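Long-range contacts in RE55538p (Drosophila melanogaster, PDB 4IX7), which binds the palindromic DNA site CCAATTGG through its BEN domain, the piece described here, and represses transcription of neural-development genes: residues A30-L35 with T96-D101; I22-C27 with F78-K83; T12-S17 with L35-D40. All blocks are in the same frame, centred on the assembly; numbering follows the deposited sequence.

Overall arrangement
All three contacts lie within one BEN domain, and helix 27-38 runs through the set. The centre of interaction 1, joining that helix to helix 88-112, lies about 4 Å from the centre of the chain; buried in part by the DNA, the contact is mainly ionic, with aliphatic packing beside it. Interaction 3 uses the C-terminal end of the same helix, sharing L35, and is partly buried and apolar where it meets strand 13-15. Interaction 2 holds the loop before helix 27-38 against helix 70-84 by an aromatic-aliphatic stack with an exposed lysine. Packing of I22 on A30 and L34, and V80 on T31 and L34, connects interactions 1 and 2; interactions 2 and 3 do not touch.

Interaction 1: residues A30-L35 with T96-D101; sequences ATRKLL and TTKCAD. With nucleotides of chain B; nucleotides of chain A.
R32, in the conformer described, and D101 form a salt bridge in which one carboxylate oxygen takes both ends of the guanidinium: OD2 of D101 lies 2.6 Å from NH1 of R32 and 2.8 Å from its NH2. The two flat groups are nearly coplanar, 20° apart. The other oxygen, OD1 of D101, accepts from N4 of DC4 of chain B at 2.9 Å in an almost straight bond, 176°. D101 thus joins the arginine to a cytosine amino group, a base-edge contact consistent with sequence-specific binding. NE of R32 also donates to the phosphate oxygen OP2 of DC4 of chain B at 3.0 Å. The methyl C7 of DT3 of chain B lies 3.3 Å from CG of D101.

This is the DNA-binding face of the BEN domain, where the axes of segments 30-35 and 96-101 cross at -55°. The extended chain of R32 carries its charge beyond the helix surface to the phosphates. Over one guanidinium face lies K98, over the opposite one the sugar of DT3 of chain B. K98 suits its place by its long aliphatic part: CG lies 3.7 Å from CD1 of L35, while its amino end forms a salt bridge with E102. Toward the start of segment 96-101, OG1 of T96 donates to OP2 of DA7 of chain A at 2.7 Å, and OG1 of T97 is bonded to N93 O, turning its methyl toward NH1 of R32.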
# COMPACT_ATOMS: atom_id res chain seq x y z
N ALA C 30 6.61 -14.94 0.62
CA ALA C 30 6.39 -15.82 1.77
C ALA C 30 4.90 -15.88 2.10
O ALA C 30 4.34 -16.95 2.34
CB ALA C 30 7.20 -15.34 2.97
N THR C 31 4.27 -14.71 2.08
CA THR C 31 2.85 -14.58 2.38
C THR C 31 2.02 -15.34 1.35
O THR C 31 1.11 -16.10 1.70
CB THR C 31 2.46 -13.10 2.42
OG1 THR C 31 3.24 -12.45 3.44
CG2 THR C 31 0.99 -12.92 2.77
N ARG C 32 2.34 -15.16 0.07
CA ARG C 32 1.62 -15.86 -0.99
C ARG C 32 1.71 -17.37 -0.83
O ARG C 32 0.71 -18.08 -0.98
CB ARG C 32 2.15 -15.45 -2.37
CG ARG C 32 1.82 -14.02 -2.76
CD ARG C 32 2.49 -13.62 -4.07
NE ARG C 32 2.08 -12.28 -4.47
CZ ARG C 32 1.04 -12.02 -5.25
NH1 ARG C 32 0.73 -10.76 -5.54
NH2 ARG C 32 0.32 -13.01 -5.75
N LYS C 33 2.90 -17.87 -0.50
CA LYS C 33 3.06 -19.31 -0.37
C LYS C 33 2.23 -19.86 0.78
O LYS C 33 1.57 -20.89 0.64
CB LYS C 33 4.53 -19.70 -0.18
CG LYS C 33 4.76 -21.21 -0.12
CD LYS C 33 4.22 -21.91 -1.37
CE LYS C 33 4.78 -23.32 -1.50
NZ LYS C 33 4.27 -24.04 -2.71
N LEU C 34 2.24 -19.16 1.91
CA LEU C 34 1.43 -19.61 3.04
C LEU C 34 -0.04 -19.59 2.65
O LEU C 34 -0.78 -20.53 2.96
CB LEU C 34 1.68 -18.73 4.27
CG LEU C 34 3.07 -18.86 4.91
CD1 LEU C 34 3.29 -17.78 5.95
CD2 LEU C 34 3.21 -20.24 5.55
N LEU C 35 -0.48 -18.53 1.98
CA LEU C 35 -1.89 -18.42 1.58
C LEU C 35 -2.37 -19.58 0.72
O LEU C 35 -3.45 -20.11 0.96
CB LEU C 35 -2.15 -17.10 0.86
CG LEU C 35 -2.21 -15.85 1.73
CD1 LEU C 35 -2.20 -14.63 0.82
CD2 LEU C 35 -3.42 -15.82 2.67
N THR C 96 -4.04 -8.85 0.58
CA THR C 96 -5.00 -8.15 -0.28
C THR C 96 -4.68 -8.37 -1.75
O THR C 96 -5.56 -8.65 -2.57
CB THR C 96 -5.00 -6.62 0.03
OG1 THR C 96 -5.47 -6.39 1.37
CG2 THR C 96 -5.87 -5.87 -0.96
N THR C 97 -3.41 -8.25 -2.09
CA THR C 97 -2.99 -8.38 -3.47
C THR C 97 -3.20 -9.80 -3.97
O THR C 97 -3.71 -10.02 -5.06
CB THR C 97 -1.51 -7.99 -3.65
OG1 THR C 97 -1.29 -6.68 -3.10
CG2 THR C 97 -1.15 -7.99 -5.13
N LYS C 98 -2.83 -10.78 -3.15
CA LYS C 98 -2.98 -12.18 -3.56
C LYS C 98 -4.46 -12.54 -3.77
O LYS C 98 -4.80 -13.26 -4.73
CB LYS C 98 -2.33 -13.11 -2.54
CG LYS C 98 -2.51 -14.60 -2.83
CD LYS C 98 -2.05 -14.95 -4.25
CE LYS C 98 -1.90 -16.44 -4.43
NZ LYS C 98 -1.54 -16.83 -5.84
N CYS C 99 -5.33 -12.06 -2.89
CA CYS C 99 -6.77 -12.29 -3.05
C CYS C 99 -7.26 -11.68 -4.36
O CYS C 99 -8.04 -12.29 -5.08
CB CYS C 99 -7.56 -11.68 -1.88
SG CYS C 99 -7.37 -12.62 -0.36
N ALA C 100 -6.80 -10.48 -4.67
CA ALA C 100 -7.17 -9.82 -5.93
C ALA C 100 -6.64 -10.59 -7.13
O ALA C 100 -7.33 -10.73 -8.14
CB ALA C 100 -6.68 -8.38 -5.95
N ASP C 101 -5.42 -11.12 -7.01
CA ASP C 101 -4.82 -11.92 -8.08
C ASP C 101 -5.63 -13.20 -8.36
O ASP C 101 -5.88 -13.56 -9.52
CB ASP C 101 -3.37 -12.30 -7.74
CG ASP C 101 -2.43 -11.09 -7.73
OD1 ASP C 101 -2.76 -10.05 -8.32
OD2 ASP C 101 -1.32 -11.21 -7.15
P DT B 3 2.98 -15.92 -7.58
OP1 DT B 3 4.04 -16.67 -6.87
OP2 DT B 3 1.60 -15.86 -7.08
O5' DT B 3 3.48 -14.40 -7.73
C5' DT B 3 4.80 -14.19 -8.16
C4' DT B 3 5.01 -12.71 -8.32
O4' DT B 3 4.20 -12.25 -9.43
C3' DT B 3 4.61 -11.86 -7.12
O3' DT B 3 5.77 -11.16 -6.67
C2' DT B 3 3.50 -10.96 -7.66
C1' DT B 3 3.80 -10.92 -9.15
N1 DT B 3 2.64 -10.63 -10.02
C2 DT B 3 2.79 -9.66 -11.01
O2 DT B 3 3.81 -9.01 -11.16
N3 DT B 3 1.67 -9.47 -11.78
C4 DT B 3 0.48 -10.16 -11.70
O4 DT B 3 -0.46 -9.92 -12.46
C5 DT B 3 0.41 -11.17 -10.67
C7 DT B 3 -0.85 -11.97 -10.49
C6 DT B 3 1.48 -11.36 -9.90
P DC B 4 5.70 -10.20 -5.39
OP1 DC B 4 7.05 -10.14 -4.78
OP2 DC B 4 4.53 -10.61 -4.57
O5' DC B 4 5.32 -8.79 -6.00
C5' DC B 4 6.23 -8.20 -6.92
C4' DC B 4 5.57 -6.98 -7.53
O4' DC B 4 4.40 -7.40 -8.28
C3' DC B 4 5.02 -5.99 -6.51
O3' DC B 4 5.94 -4.91 -6.51
C2' DC B 4 3.64 -5.58 -7.05
C1' DC B 4 3.58 -6.25 -8.41
N1 DC B 4 2.24 -6.76 -8.79
C2 DC B 4 1.59 -6.20 -9.90
O2 DC B 4 2.15 -5.30 -10.52
N3 DC B 4 0.36 -6.66 -10.24
C4 DC B 4 -0.21 -7.64 -9.53
N4 DC B 4 -1.43 -8.08 -9.91
C5 DC B 4 0.43 -8.21 -8.39
C6 DC B 4 1.65 -7.75 -8.06
P DA A 7 -9.40 -5.36 2.03
OP1 DA A 7 -10.24 -6.28 2.86
OP2 DA A 7 -8.09 -5.80 1.50
O5' DA A 7 -10.24 -4.89 0.78
C5' DA A 7 -11.59 -4.52 0.99
C4' DA A 7 -12.22 -4.23 -0.36
O4' DA A 7 -11.74 -2.93 -0.82
C3' DA A 7 -11.93 -5.22 -1.47
O3' DA A 7 -13.08 -5.29 -2.33
C2' DA A 7 -10.74 -4.61 -2.22
C1' DA A 7 -11.00 -3.11 -2.02
N9 DA A 7 -9.79 -2.29 -1.91
C8 DA A 7 -8.63 -2.60 -1.24
N7 DA A 7 -7.71 -1.66 -1.33
C5 DA A 7 -8.31 -0.67 -2.10
C6 DA A 7 -7.85 0.58 -2.57
N6 DA A 7 -6.63 1.09 -2.30
N1 DA A 7 -8.71 1.31 -3.32
C2 DA A 7 -9.93 0.82 -3.60
N3 DA A 7 -10.47 -0.34 -3.21
C4 DA A 7 -9.59 -1.05 -2.48

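Interaction 2: residues I22-C27 with F78-K83; sequences INWSVC and FAVTHK
The indole of W24 is sandwiched between two aliphatic groups: CG2 of I22 lies over the centre of one face, and the side chain of K83 lies over the opposite one. CD of K83 sits 3.6 Å from the centroid of the six-membered ring of W24, only 13° off its normal, a CH-pi contact, and CE of K83 continues across to within 3.5 Å of NE1 of W24. Bends at chi3 and chi4 fold the lysine chain over the ring. NZ of K83 ends 5.1 Å from the centroid of the five-membered ring of W24, at most a weak cation-pi attraction. At the edge, near the ring plane, CG2 of V80 approaches CZ3 of W24 to 4.2 Å. Lysine fits here because its methylenes can cover an aromatic face at an exposed helix end.

The loop that carries W24 links helix 16-19 to helix 27-38 within the BEN domain, and it packs against the C-terminal part of helix 70-84. It contains a type I turn from N23 to V26, whose V26 N to N23 O bond is weak, overlapped by an Asx turn: OD1 of N23 accepts from the backbone N of S25 at 3.0 Å. Replacing W24 by an alanine would probably leave K83 CD and I22 CG2 without the ring between them and open a gap beside V80.

At the other end of the loop segment, SG of C27, held anti to its backbone N (chi1 171°), meets CG1 of V80 at 3.8 Å. The small, weakly polar thiol suits this buried spot, where A86, E90 and V91 also touch it.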
# COMPACT_ATOMS: atom_id res chain seq x y z
N ILE C 22 10.27 -21.85 2.34
CA ILE C 22 9.88 -20.46 2.13
C ILE C 22 11.09 -19.53 2.19
O ILE C 22 11.93 -19.65 3.09
CB ILE C 22 8.82 -20.04 3.16
CG1 ILE C 22 7.51 -20.78 2.88
CG2 ILE C 22 8.58 -18.54 3.13
CD1 ILE C 22 6.47 -20.59 3.96
N ASN C 23 11.19 -18.61 1.24
CA ASN C 23 12.21 -17.57 1.32
C ASN C 23 11.68 -16.43 2.17
O ASN C 23 10.91 -15.59 1.70
CB ASN C 23 12.61 -17.08 -0.07
CG ASN C 23 13.73 -16.05 -0.03
OD1 ASN C 23 14.29 -15.76 1.04
ND2 ASN C 23 14.07 -15.49 -1.19
N TRP C 24 12.11 -16.40 3.43
CA TRP C 24 11.62 -15.41 4.37
C TRP C 24 12.27 -14.04 4.16
O TRP C 24 12.04 -13.12 4.94
CB TRP C 24 11.81 -15.90 5.81
CG TRP C 24 11.13 -17.23 6.08
CD1 TRP C 24 11.72 -18.46 6.12
CD2 TRP C 24 9.74 -17.44 6.35
NE1 TRP C 24 10.78 -19.43 6.39
CE2 TRP C 24 9.55 -18.83 6.54
CE3 TRP C 24 8.63 -16.59 6.44
CZ2 TRP C 24 8.31 -19.38 6.82
CZ3 TRP C 24 7.40 -17.14 6.72
CH2 TRP C 24 7.24 -18.52 6.91
N SER C 25 13.07 -13.89 3.11
CA SER C 25 13.69 -12.60 2.82
C SER C 25 12.79 -11.72 1.95
O SER C 25 13.02 -10.52 1.83
CB SER C 25 15.06 -12.77 2.15
OG SER C 25 14.92 -13.23 0.82
N VAL C 26 11.78 -12.33 1.33
CA VAL C 26 10.83 -11.60 0.50
C VAL C 26 9.42 -11.77 1.05
O VAL C 26 8.76 -12.78 0.80
CB VAL C 26 10.86 -12.04 -0.98
CG1 VAL C 26 9.91 -11.17 -1.82
CG2 VAL C 26 12.28 -11.97 -1.53
N CYS C 27 8.98 -10.76 1.80
CA CYS C 27 7.73 -10.80 2.57
C CYS C 27 6.54 -11.24 1.74
O CYS C 27 5.79 -12.14 2.13
CB CYS C 27 7.44 -9.42 3.18
SG CYS C 27 5.80 -9.23 3.96
N PHE C 78 1.49 -13.48 12.06
CA PHE C 78 2.46 -13.84 13.10
C PHE C 78 3.73 -14.43 12.50
O PHE C 78 4.84 -13.99 12.81
CB PHE C 78 1.84 -14.82 14.10
CG PHE C 78 2.77 -15.22 15.21
CD1 PHE C 78 2.78 -14.52 16.40
CD2 PHE C 78 3.63 -16.29 15.06
CE1 PHE C 78 3.64 -14.88 17.43
CE2 PHE C 78 4.50 -16.66 16.08
CZ PHE C 78 4.49 -15.95 17.27
N ALA C 79 3.57 -15.43 11.63
CA ALA C 79 4.72 -16.12 11.07
C ALA C 79 5.59 -15.20 10.21
O ALA C 79 6.82 -15.18 10.35
CB ALA C 79 4.27 -17.31 10.27
N VAL C 80 4.96 -14.44 9.32
CA VAL C 80 5.73 -13.62 8.38
C VAL C 80 6.44 -12.46 9.10
O VAL C 80 7.61 -12.20 8.85
CB VAL C 80 4.87 -13.11 7.19
CG1 VAL C 80 5.68 -12.19 6.29
CG2 VAL C 80 4.34 -14.29 6.39
N THR C 81 5.73 -11.79 10.00
CA THR C 81 6.36 -10.69 10.73
C THR C 81 7.52 -11.14 11.62
O THR C 81 8.47 -10.38 11.83
CB THR C 81 5.35 -9.87 11.56
OG1 THR C 81 4.73 -10.71 12.55
CG2 THR C 81 4.28 -9.27 10.66
N HIS C 82 7.45 -12.36 12.15
CA HIS C 82 8.51 -12.89 13.00
C HIS C 82 9.70 -13.45 12.22
O HIS C 82 10.81 -13.55 12.75
CB HIS C 82 7.98 -13.96 13.96
CG HIS C 82 7.20 -13.41 15.11
ND1 HIS C 82 5.94 -12.87 14.97
CD2 HIS C 82 7.52 -13.31 16.42
CE1 HIS C 82 5.51 -12.46 16.15
NE2 HIS C 82 6.44 -12.72 17.05
N LYS C 83 9.48 -13.81 10.96
CA LYS C 83 10.54 -14.44 10.17
C LYS C 83 11.10 -13.55 9.06
O LYS C 83 12.22 -13.77 8.58
CB LYS C 83 10.06 -15.78 9.59
CG LYS C 83 9.77 -16.83 10.64
CD LYS C 83 9.56 -18.21 10.02
CE LYS C 83 10.87 -18.96 9.89
NZ LYS C 83 11.37 -19.43 11.22

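Interaction 3: residues T12-S17 with L35-D40; sequences TCVPAS and LVTIFD
V14 and T37 meet through methyls, CG1 of V14 lying 3.7 Å from CG2 of T37, with the two side chains crossing at about a right angle. All the side-chain contacts between residues 12-17 and 35-40 are of this apolar kind. CG1 of V14 also rests 3.8 Å from CG1 of I38, so one valine branch touches both T37 and I38. That branch lies anti to the carbonyl carbon (chi1 -60°), turned toward helix 27-38. A beta-branched valine suits the strand, presenting a compact apolar surface to its neighbour.

T12 adds its methyl, CG2, which meets CD1 of I38 at 3.8 Å and crosses the isoleucine at about a right angle. The ring of P15 points its CD at CG2 of T37, 3.9 Å away. I38 serves both ends of the contact because its longer branch, CG1 and CD1, extends from the helix toward T12 and V14.

The polar atoms of the threonines are bonded outside these segments. Both residues set the hydroxyl and the methyl apart: OG1 of T12 is bonded to D75, and OG1 of T37 to the backbone oxygen of K33, one helical turn earlier. Each methyl is thereby left to face the apolar partner. Backbone bonds of V14 to V5 pair the strand with strand 4-6, and I7 and I76 help to cover I38. The contact thus seats one strand of the small antiparallel N-terminal sheet on the C-terminal end of helix 27-38, within the mainly helical BEN domain.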
# COMPACT_ATOMS: atom_id res chain seq x y z
N THR C 12 -2.56 -22.79 13.18
CA THR C 12 -2.68 -23.01 11.74
C THR C 12 -1.38 -23.67 11.31
O THR C 12 -0.29 -23.21 11.69
CB THR C 12 -2.84 -21.68 10.99
OG1 THR C 12 -3.97 -20.97 11.53
CG2 THR C 12 -3.06 -21.93 9.50
N CYS C 13 -1.48 -24.75 10.55
CA CYS C 13 -0.30 -25.52 10.17
C CYS C 13 -0.08 -25.63 8.67
O CYS C 13 -1.02 -25.54 7.87
CB CYS C 13 -0.38 -26.94 10.75
SG CYS C 13 -0.38 -26.99 12.56
N VAL C 14 1.18 -25.83 8.30
CA VAL C 14 1.58 -26.16 6.94
C VAL C 14 2.60 -27.29 7.05
O VAL C 14 3.23 -27.44 8.10
CB VAL C 14 2.23 -24.94 6.23
CG1 VAL C 14 1.24 -23.78 6.15
CG2 VAL C 14 3.51 -24.50 6.94
N PRO C 15 2.77 -28.08 5.98
CA PRO C 15 3.78 -29.14 6.08
C PRO C 15 5.18 -28.54 6.27
O PRO C 15 5.44 -27.43 5.79
CB PRO C 15 3.69 -29.83 4.72
CG PRO C 15 2.32 -29.52 4.22
CD PRO C 15 2.05 -28.12 4.70
N ALA C 16 6.05 -29.26 6.98
CA ALA C 16 7.43 -28.82 7.15
C ALA C 16 8.10 -28.58 5.80
O ALA C 16 8.89 -27.65 5.66
CB ALA C 16 8.22 -29.82 7.97
N SER C 17 7.79 -29.42 4.83
CA SER C 17 8.39 -29.30 3.50
C SER C 17 8.11 -27.92 2.90
O SER C 17 8.96 -27.35 2.22
CB SER C 17 7.91 -30.42 2.57
OG SER C 17 6.51 -30.37 2.36
N LEU C 35 -0.48 -18.53 1.98
CA LEU C 35 -1.89 -18.42 1.58
C LEU C 35 -2.37 -19.58 0.72
O LEU C 35 -3.45 -20.11 0.96
CB LEU C 35 -2.15 -17.10 0.86
CG LEU C 35 -2.21 -15.85 1.73
CD1 LEU C 35 -2.20 -14.63 0.82
CD2 LEU C 35 -3.42 -15.82 2.67
N VAL C 36 -1.60 -19.96 -0.29
CA VAL C 36 -2.05 -21.03 -1.18
C VAL C 36 -1.89 -22.41 -0.56
O VAL C 36 -2.38 -23.40 -1.10
CB VAL C 36 -1.36 -20.98 -2.56
CG1 VAL C 36 -1.71 -19.66 -3.25
CG2 VAL C 36 0.15 -21.19 -2.43
N THR C 37 -1.18 -22.47 0.57
CA THR C 37 -1.06 -23.72 1.32
C THR C 37 -2.24 -23.89 2.28
O THR C 37 -2.74 -25.00 2.48
CB THR C 37 0.27 -23.77 2.10
OG1 THR C 37 1.36 -23.61 1.18
CG2 THR C 37 0.43 -25.13 2.79
N ILE C 38 -2.71 -22.77 2.82
CA ILE C 38 -3.69 -22.77 3.91
C ILE C 38 -5.13 -22.64 3.38
O ILE C 38 -6.07 -23.20 3.97
CB ILE C 38 -3.37 -21.64 4.91
CG1 ILE C 38 -2.09 -21.99 5.68
CG2 ILE C 38 -4.53 -21.36 5.85
CD1 ILE C 38 -1.42 -20.78 6.31
N PHE C 39 -5.29 -21.94 2.27
CA PHE C 39 -6.60 -21.70 1.66
C PHE C 39 -6.64 -22.23 0.24
O PHE C 39 -5.64 -22.14 -0.48
CB PHE C 39 -6.88 -20.19 1.58
CG PHE C 39 -6.94 -19.49 2.91
CD1 PHE C 39 -8.07 -19.60 3.71
CD2 PHE C 39 -5.89 -18.70 3.34
CE1 PHE C 39 -8.14 -18.94 4.94
CE2 PHE C 39 -5.95 -18.03 4.57
CZ PHE C 39 -7.07 -18.15 5.37
N ASP C 40 -7.77 -22.78 -0.19
CA ASP C 40 -7.88 -23.11 -1.61
C ASP C 40 -8.04 -21.84 -2.45
O ASP C 40 -8.39 -20.77 -1.93
CB ASP C 40 -8.97 -24.16 -1.90
CG ASP C 40 -10.35 -23.74 -1.43
OD1 ASP C 40 -10.74 -22.58 -1.63
OD2 ASP C 40 -11.07 -24.62 -0.89